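Local structure of putative lipoprotein (Bacteroides fragilis, 3QNK) at residues M253-M258 and R269-L274; D79-V84 and G127-L132; G212-D217 and D234-I239. The protein is a SusD-like lipoprotein of the outer membrane that probably binds glycans at the cell surface for uptake, as its relatives do. All blocks are in the same frame, centred on the assembly; numbering follows the deposited sequence.

Interaction 1 (M253-M258 and R269-L274); sequences MMVCNM and RGWGGL
The last turn of the short helix 253-257 is met by the glycine-rich loop 269-274, which lies across its C-terminal end and bonds to Val255 O, to Met258 O just past the helix, and to the Asn257 side chain. Trp271 N donates to Val255 O (3.1 Å), and Gly272 N bonds to Met258 O at 2.9 Å. A third backbone N-H, that of Leu274, goes to Asn257 OD1 at 3.0 Å on an in-plane lone pair. The other end of that amide is fixed too, because Asn257 ND2 turns back to Met253 O (2.8 Å), again in the carbonyl plane, and also reaches Gly35 O, so its rotation is set. Leu274 places CG and CD1 against the same OD1.

The Trp271 indole lies alongside Val255, whose CG1 comes within 3.8 Å of Trp271 NE1. Val255 CG1 is anti to the backbone N (chi1 175°), which also brings it to Arg269 O. Cys256 CA sits at the indole edge, and its SG reaches Trp271 CD1 at 3.9 Å, an oblique sulfur-aromatic contact. Arg269, at the start of the loop, sends NH1 to Pro373 O and NH2 to Met138 O of the second subunit. Gly272 and Gly273 have positive phi, and without side chains Gly270 and Gly273 can approach the helix end closely. The arrangement is a loop packed on a helix C-terminus, in the SusD-family part of the chain.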
# COMPACT_ATOMS: atom_id res chain seq x y z
N MSE B 253 -9.39 -4.84 15.02
CA MSE B 253 -8.58 -5.39 16.10
C MSE B 253 -9.37 -6.25 17.10
O MSE B 253 -8.88 -7.30 17.52
CB MSE B 253 -7.85 -4.27 16.82
CG MSE B 253 -6.83 -4.77 17.79
SE MSE B 253 -5.61 -3.45 18.36
CE MSE B 253 -4.24 -4.66 18.73
N MSE B 254 -10.60 -5.81 17.48
CA MSE B 254 -11.44 -6.54 18.43
C MSE B 254 -12.02 -7.82 17.81
O MSE B 254 -11.90 -8.87 18.42
CB MSE B 254 -12.57 -5.64 18.93
CG MSE B 254 -13.36 -6.27 20.06
SE MSE B 254 -15.11 -5.48 20.29
CE MSE B 254 -15.74 -6.63 21.83
N VAL B 255 -12.68 -7.72 16.63
CA VAL B 255 -13.32 -8.85 15.97
C VAL B 255 -12.26 -9.89 15.58
O VAL B 255 -12.47 -11.08 15.82
CB VAL B 255 -14.16 -8.38 14.76
CG1 VAL B 255 -14.74 -9.55 13.97
CG2 VAL B 255 -15.28 -7.46 15.21
N CYS B 256 -11.10 -9.45 15.10
CA CYS B 256 -9.99 -10.31 14.71
C CYS B 256 -9.45 -11.13 15.86
O CYS B 256 -8.89 -12.19 15.59
CB CYS B 256 -8.88 -9.49 14.09
SG CYS B 256 -9.22 -8.97 12.40
N ASN B 257 -9.52 -10.64 17.11
CA ASN B 257 -8.93 -11.34 18.23
C ASN B 257 -9.97 -11.82 19.24
O ASN B 257 -9.61 -12.36 20.30
CB ASN B 257 -7.87 -10.47 18.88
CG ASN B 257 -6.72 -10.20 17.92
OD1 ASN B 257 -5.89 -11.07 17.63
ND2 ASN B 257 -6.71 -9.03 17.33
N MSE B 258 -11.25 -11.73 18.86
CA MSE B 258 -12.37 -12.16 19.68
C MSE B 258 -12.60 -13.69 19.55
O MSE B 258 -12.40 -14.24 18.47
CB MSE B 258 -13.61 -11.39 19.24
CG MSE B 258 -14.78 -11.48 20.22
SE MSE B 258 -16.38 -10.61 19.51
CE MSE B 258 -15.56 -8.91 19.22
N ARG B 269 -18.86 -14.25 14.67
CA ARG B 269 -18.32 -13.08 14.00
C ARG B 269 -16.80 -12.96 14.21
O ARG B 269 -16.11 -12.50 13.30
CB ARG B 269 -19.04 -11.80 14.48
CG ARG B 269 -18.93 -10.63 13.51
CD ARG B 269 -20.28 -10.19 13.03
NE ARG B 269 -20.16 -9.37 11.82
CZ ARG B 269 -20.28 -8.05 11.78
NH1 ARG B 269 -20.53 -7.36 12.89
NH2 ARG B 269 -20.14 -7.40 10.64
N GLY B 270 -16.29 -13.39 15.37
CA GLY B 270 -14.86 -13.35 15.70
C GLY B 270 -13.97 -14.24 14.83
O GLY B 270 -14.48 -15.15 14.15
N TRP B 271 -12.65 -13.96 14.82
CA TRP B 271 -11.66 -14.71 14.04
C TRP B 271 -10.62 -15.39 14.94
O TRP B 271 -9.69 -16.03 14.45
CB TRP B 271 -10.94 -13.82 12.99
CG TRP B 271 -11.85 -13.03 12.08
CD1 TRP B 271 -12.03 -11.68 12.09
CD2 TRP B 271 -12.72 -13.55 11.08
NE1 TRP B 271 -12.97 -11.32 11.16
CE2 TRP B 271 -13.42 -12.44 10.52
CE3 TRP B 271 -13.02 -14.84 10.61
CZ2 TRP B 271 -14.37 -12.60 9.50
CZ3 TRP B 271 -13.95 -14.99 9.59
CH2 TRP B 271 -14.61 -13.88 9.04
N GLY B 272 -10.79 -15.32 16.25
CA GLY B 272 -9.88 -15.97 17.20
C GLY B 272 -8.63 -15.16 17.46
O GLY B 272 -8.37 -14.78 18.60
N GLY B 273 -7.89 -14.88 16.39
CA GLY B 273 -6.67 -14.08 16.40
C GLY B 273 -5.61 -14.66 17.27
O GLY B 273 -5.26 -15.83 17.11
N LEU B 274 -5.12 -13.86 18.22
CA LEU B 274 -4.05 -14.26 19.14
C LEU B 274 -4.44 -15.49 19.94
O LEU B 274 -5.58 -15.59 20.40
CB LEU B 274 -3.72 -13.10 20.10
CG LEU B 274 -3.14 -11.83 19.48
CD1 LEU B 274 -3.47 -10.64 20.32
CD2 LEU B 274 -1.68 -11.95 19.28

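Interaction 2 (D79-V84 and G127-L132); sequences DYYVKV and GGVILL. With ACT (acetate ion), chain I.
Tyr81 reaches out from helix 76-93 and puts its hydroxyl on the backbone of the loop 127-132, where Ile130 N donates to Tyr81 OH at 2.8 Å. The N-H...O angle of 131° makes this a bent bond. Ile130 O lies at the ring edge, 3.3 Å from Tyr81 CE1, so the N-H and the carbonyl of one residue both face the phenol end. Val129 CB and Ile130 CB flank Tyr81 OH, the latter at 3.5 Å. Farther back along the ring, Leu132 CD1 approaches Tyr81 CD1 obliquely. One helical turn on, Val84 points toward the loop and sets CG1, anti to its backbone N (chi1 165°), 4.0 Å from Leu132 O.

The next shell holds these groups in position. Trp77 packs edge-to-face with the Tyr81 ring and also touches Val129 and Ile130, while Tyr119 OH bonds to Leu132 N. On another side of helix 76-93, Lys83 CE lies over the centre of the Tyr80 ring, and Tyr80 OH donates to OXT of an acetate, probably from the crystallisation liquor, at 3.0 Å. Lys83 NZ is salt-bridged to Glu30.

Gly127, with positive phi, takes the chain out of helix 101-126. Tyr81 and Tyr80 both touch Met122 of that helix, and Val129 and Leu131 rest on Cys152 of helix 149-166, so the loop runs between helices 76-93 and 149-166.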
# COMPACT_ATOMS: atom_id res chain seq x y z
N ASP B 79 5.59 1.99 3.51
CA ASP B 79 4.60 2.85 4.14
C ASP B 79 5.16 3.97 5.01
O ASP B 79 4.62 5.08 4.99
CB ASP B 79 3.65 1.98 4.98
CG ASP B 79 2.76 0.99 4.23
OD1 ASP B 79 2.63 1.13 2.99
OD2 ASP B 79 2.19 0.09 4.88
N TYR B 80 6.15 3.67 5.80
CA TYR B 80 6.66 4.60 6.78
C TYR B 80 7.51 5.73 6.18
O TYR B 80 7.54 6.81 6.76
CB TYR B 80 7.38 3.84 7.90
CG TYR B 80 6.38 3.34 8.92
CD1 TYR B 80 5.47 2.33 8.59
CD2 TYR B 80 6.22 3.98 10.13
CE1 TYR B 80 4.49 1.92 9.50
CE2 TYR B 80 5.22 3.60 11.03
CZ TYR B 80 4.37 2.55 10.72
OH TYR B 80 3.41 2.17 11.62
N TYR B 81 8.09 5.53 4.97
CA TYR B 81 8.81 6.63 4.32
C TYR B 81 7.83 7.67 3.80
O TYR B 81 8.17 8.85 3.79
CB TYR B 81 9.76 6.13 3.23
CG TYR B 81 11.10 5.72 3.81
CD1 TYR B 81 11.92 6.65 4.44
CD2 TYR B 81 11.53 4.40 3.75
CE1 TYR B 81 13.14 6.27 5.01
CE2 TYR B 81 12.75 4.00 4.31
CZ TYR B 81 13.55 4.95 4.94
OH TYR B 81 14.75 4.58 5.48
N VAL B 82 6.60 7.25 3.46
CA VAL B 82 5.51 8.15 3.02
C VAL B 82 5.14 9.05 4.20
O VAL B 82 5.02 10.27 4.04
CB VAL B 82 4.28 7.36 2.50
CG1 VAL B 82 3.11 8.28 2.19
CG2 VAL B 82 4.62 6.53 1.27
N LYS B 83 5.00 8.44 5.40
CA LYS B 83 4.66 9.10 6.67
C LYS B 83 5.73 10.11 7.02
O LYS B 83 5.42 11.25 7.37
CB LYS B 83 4.51 8.06 7.81
CG LYS B 83 3.45 7.02 7.56
CD LYS B 83 3.33 6.11 8.77
CE LYS B 83 2.63 4.82 8.43
NZ LYS B 83 1.15 5.00 8.20
N VAL B 84 7.00 9.69 6.88
CA VAL B 84 8.16 10.54 7.14
C VAL B 84 8.16 11.69 6.14
O VAL B 84 8.37 12.83 6.55
CB VAL B 84 9.48 9.74 7.14
CG1 VAL B 84 10.69 10.67 7.06
CG2 VAL B 84 9.58 8.86 8.38
N GLY B 127 16.88 -2.03 11.50
CA GLY B 127 18.12 -1.54 12.09
C GLY B 127 18.41 -0.21 11.46
O GLY B 127 17.53 0.67 11.46
N GLY B 128 19.57 -0.06 10.86
CA GLY B 128 19.87 1.18 10.15
C GLY B 128 18.97 1.36 8.94
O GLY B 128 18.66 0.40 8.24
N VAL B 129 18.48 2.58 8.72
CA VAL B 129 17.61 2.93 7.58
C VAL B 129 18.17 4.19 6.85
O VAL B 129 19.19 4.75 7.28
CB VAL B 129 16.12 3.16 8.03
CG1 VAL B 129 15.51 1.91 8.63
CG2 VAL B 129 16.00 4.36 8.98
N ILE B 130 17.50 4.65 5.79
CA ILE B 130 17.88 5.88 5.09
C ILE B 130 17.33 7.04 5.90
O ILE B 130 16.11 7.15 6.06
CB ILE B 130 17.37 5.92 3.62
CG1 ILE B 130 17.94 4.76 2.77
CG2 ILE B 130 17.66 7.30 3.01
CD1 ILE B 130 17.14 4.45 1.64
N LEU B 131 18.22 7.90 6.42
CA LEU B 131 17.77 9.04 7.21
C LEU B 131 17.50 10.22 6.29
O LEU B 131 18.40 10.66 5.56
CB LEU B 131 18.76 9.42 8.32
CG LEU B 131 18.94 8.38 9.43
CD1 LEU B 131 20.08 8.78 10.36
CD2 LEU B 131 17.66 8.16 10.19
N LEU B 132 16.25 10.69 6.27
CA LEU B 132 15.78 11.81 5.47
C LEU B 132 15.16 12.88 6.37
O LEU B 132 14.24 12.58 7.14
CB LEU B 132 14.77 11.35 4.41
CG LEU B 132 15.24 10.34 3.39
CD1 LEU B 132 14.14 9.98 2.48
CD2 LEU B 132 16.38 10.88 2.57
C ACT I . 3.20 2.99 15.55
O ACT I . 2.25 2.38 16.14
OXT ACT I . 3.07 3.51 14.31
CH3 ACT I . 4.42 3.05 16.47

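Interaction 3 (G212-D217 and D234-I239); sequences GYELVD and DNKEII
Tyr213 and Ile239 meet at about a right angle, with Ile239 CG1 over the centre of the phenol ring, 3.7 Å from its centroid, in a CH-pi contact. Ile239 swings CG1 anti to its own carbonyl carbon (chi1 -68°), which delivers that branch to the ring face, while CG2 lies nearer the hydroxyl. Lys236 O sits at the ring edge. Tyr213 OH goes on to bond Thr180.

Lys236 O also takes the Glu214 N-H at 2.9 Å, a nearly straight bond (170°). The two side chains of this pair then cross obliquely: both are extended beyond CG, and Lys236 NZ meets Glu214 OE1 on its syn side at 3.1 Å, though well out of the carboxylate plane, forming a salt bridge. On the way, Lys236 CB and CD pack against Glu214 CB.

Glu237 behaves differently. Its CG is anti to the backbone N (chi1 177°), but the chain bends at chi2, turning the carboxylate back toward 212-217. Val216 N donates to Glu237 OE1 at 2.8 Å, nearly along the C-O axis, and Leu215 CD2 packs 3.6 Å from Glu237 OE2. Arg421 forms a salt bridge with that same OE1.

Asn235 opens the turn that leads into strand 238-244. Its CG stands between the backbone N and the carbonyl carbon, and OD1 accepts from Glu237 N at 3.0 Å on an in-plane lone pair and from Ile238 N at 3.2 Å, forming an Asx turn and Asx motif, while CG packs across Val216 CG2.

Glu214 and Lys236 pair their charges at the surface, whereas Glu237 is buried, and there OE1 is shared between a backbone N-H and a guanidinium, which would probably favour the ionised carboxylate.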
# COMPACT_ATOMS: atom_id res chain seq x y z
N GLY B 212 3.14 13.85 37.04
CA GLY B 212 1.85 13.49 37.60
C GLY B 212 1.13 12.29 37.00
O GLY B 212 -0.11 12.25 36.99
N TYR B 213 1.86 11.29 36.49
CA TYR B 213 1.16 10.09 36.04
C TYR B 213 0.95 9.18 37.29
O TYR B 213 1.57 9.40 38.32
CB TYR B 213 1.93 9.38 34.91
CG TYR B 213 1.93 10.15 33.61
CD1 TYR B 213 0.81 10.17 32.79
CD2 TYR B 213 3.06 10.85 33.20
CE1 TYR B 213 0.79 10.90 31.61
CE2 TYR B 213 3.06 11.57 32.01
CZ TYR B 213 1.92 11.60 31.21
OH TYR B 213 1.91 12.27 30.01
N GLU B 214 0.04 8.23 37.22
CA GLU B 214 -0.22 7.35 38.36
C GLU B 214 -0.67 5.98 37.87
O GLU B 214 -1.45 5.91 36.91
CB GLU B 214 -1.29 8.00 39.27
CG GLU B 214 -1.34 7.50 40.70
CD GLU B 214 -2.60 7.94 41.43
OE1 GLU B 214 -2.83 9.18 41.52
OE2 GLU B 214 -3.37 7.05 41.87
N LEU B 215 -0.17 4.89 38.48
CA LEU B 215 -0.56 3.53 38.09
C LEU B 215 -1.96 3.23 38.58
O LEU B 215 -2.27 3.51 39.75
CB LEU B 215 0.40 2.46 38.64
CG LEU B 215 1.82 2.41 38.09
CD1 LEU B 215 2.66 1.42 38.85
CD2 LEU B 215 1.85 2.04 36.63
N VAL B 216 -2.84 2.72 37.69
CA VAL B 216 -4.22 2.34 38.04
C VAL B 216 -4.12 1.16 39.01
O VAL B 216 -3.26 0.29 38.82
CB VAL B 216 -5.01 1.98 36.74
CG1 VAL B 216 -6.26 1.15 37.00
CG2 VAL B 216 -5.31 3.19 35.89
N ASP B 217 -4.97 1.13 40.03
CA ASP B 217 -5.01 0.00 40.98
C ASP B 217 -5.40 -1.28 40.20
O ASP B 217 -6.40 -1.28 39.50
CB ASP B 217 -6.01 0.31 42.12
CG ASP B 217 -6.22 -0.76 43.18
OD1 ASP B 217 -5.50 -1.78 43.16
OD2 ASP B 217 -7.09 -0.55 44.06
N ASP B 234 -9.64 8.25 30.36
CA ASP B 234 -9.07 9.41 31.07
C ASP B 234 -8.24 9.05 32.33
O ASP B 234 -7.97 9.94 33.14
CB ASP B 234 -10.20 10.37 31.48
CG ASP B 234 -10.91 10.97 30.28
OD1 ASP B 234 -10.24 11.68 29.48
OD2 ASP B 234 -12.12 10.70 30.11
N ASN B 235 -7.81 7.79 32.49
CA ASN B 235 -7.05 7.37 33.66
C ASN B 235 -5.61 7.95 33.61
O ASN B 235 -5.12 8.29 32.53
CB ASN B 235 -7.06 5.84 33.81
CG ASN B 235 -6.26 5.07 32.79
OD1 ASN B 235 -5.02 5.16 32.73
ND2 ASN B 235 -6.94 4.22 32.01
N LYS B 236 -4.95 8.04 34.78
CA LYS B 236 -3.62 8.63 34.95
C LYS B 236 -2.45 7.71 34.55
O LYS B 236 -1.29 8.12 34.68
CB LYS B 236 -3.43 9.11 36.39
CG LYS B 236 -4.23 10.34 36.78
CD LYS B 236 -3.89 10.73 38.21
CE LYS B 236 -4.97 11.46 38.99
NZ LYS B 236 -4.66 11.46 40.45
N GLU B 237 -2.74 6.48 34.06
CA GLU B 237 -1.70 5.56 33.62
C GLU B 237 -1.37 5.74 32.12
O GLU B 237 -0.23 5.51 31.70
CB GLU B 237 -2.12 4.11 33.89
CG GLU B 237 -1.12 3.07 33.38
CD GLU B 237 -0.92 1.85 34.25
OE1 GLU B 237 -1.57 1.76 35.33
OE2 GLU B 237 -0.11 0.99 33.86
N ILE B 238 -2.36 6.14 31.31
CA ILE B 238 -2.19 6.36 29.88
C ILE B 238 -1.24 7.54 29.65
O ILE B 238 -1.47 8.62 30.18
CB ILE B 238 -3.56 6.55 29.18
CG1 ILE B 238 -4.45 5.29 29.30
CG2 ILE B 238 -3.35 6.91 27.71
CD1 ILE B 238 -5.92 5.51 29.02
N ILE B 239 -0.17 7.33 28.87
CA ILE B 239 0.77 8.39 28.51
C ILE B 239 0.47 8.79 27.05
O ILE B 239 0.34 9.97 26.77
CB ILE B 239 2.25 8.00 28.75
CG1 ILE B 239 2.53 7.89 30.26
CG2 ILE B 239 3.18 9.01 28.11
CD1 ILE B 239 3.93 7.33 30.66

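From the N terminus, interaction 2 comes first, closing a mostly helical excursion that includes helix 101-126. Interaction 3 follows, where 212-217, after helix 198-209, meets the run into strand 238-244, with the short helix 221-225 between them. Interaction 1 closes the shortest loop, ten residues between 253-258 and 269-274, soon after that strand ends. The three are in series, none nesting in or crossing another. They stay apart: nearest atoms are about 12 Å between interactions 1 and 2, 14 Å between 1 and 3 and 17 Å between 2 and 3. Interaction 2 ties helix 76-93 to the loop following helix 101-126; interaction 3 holds the start of strand 238-244, and interaction 1 packs a loop on helix 253-257, the next element.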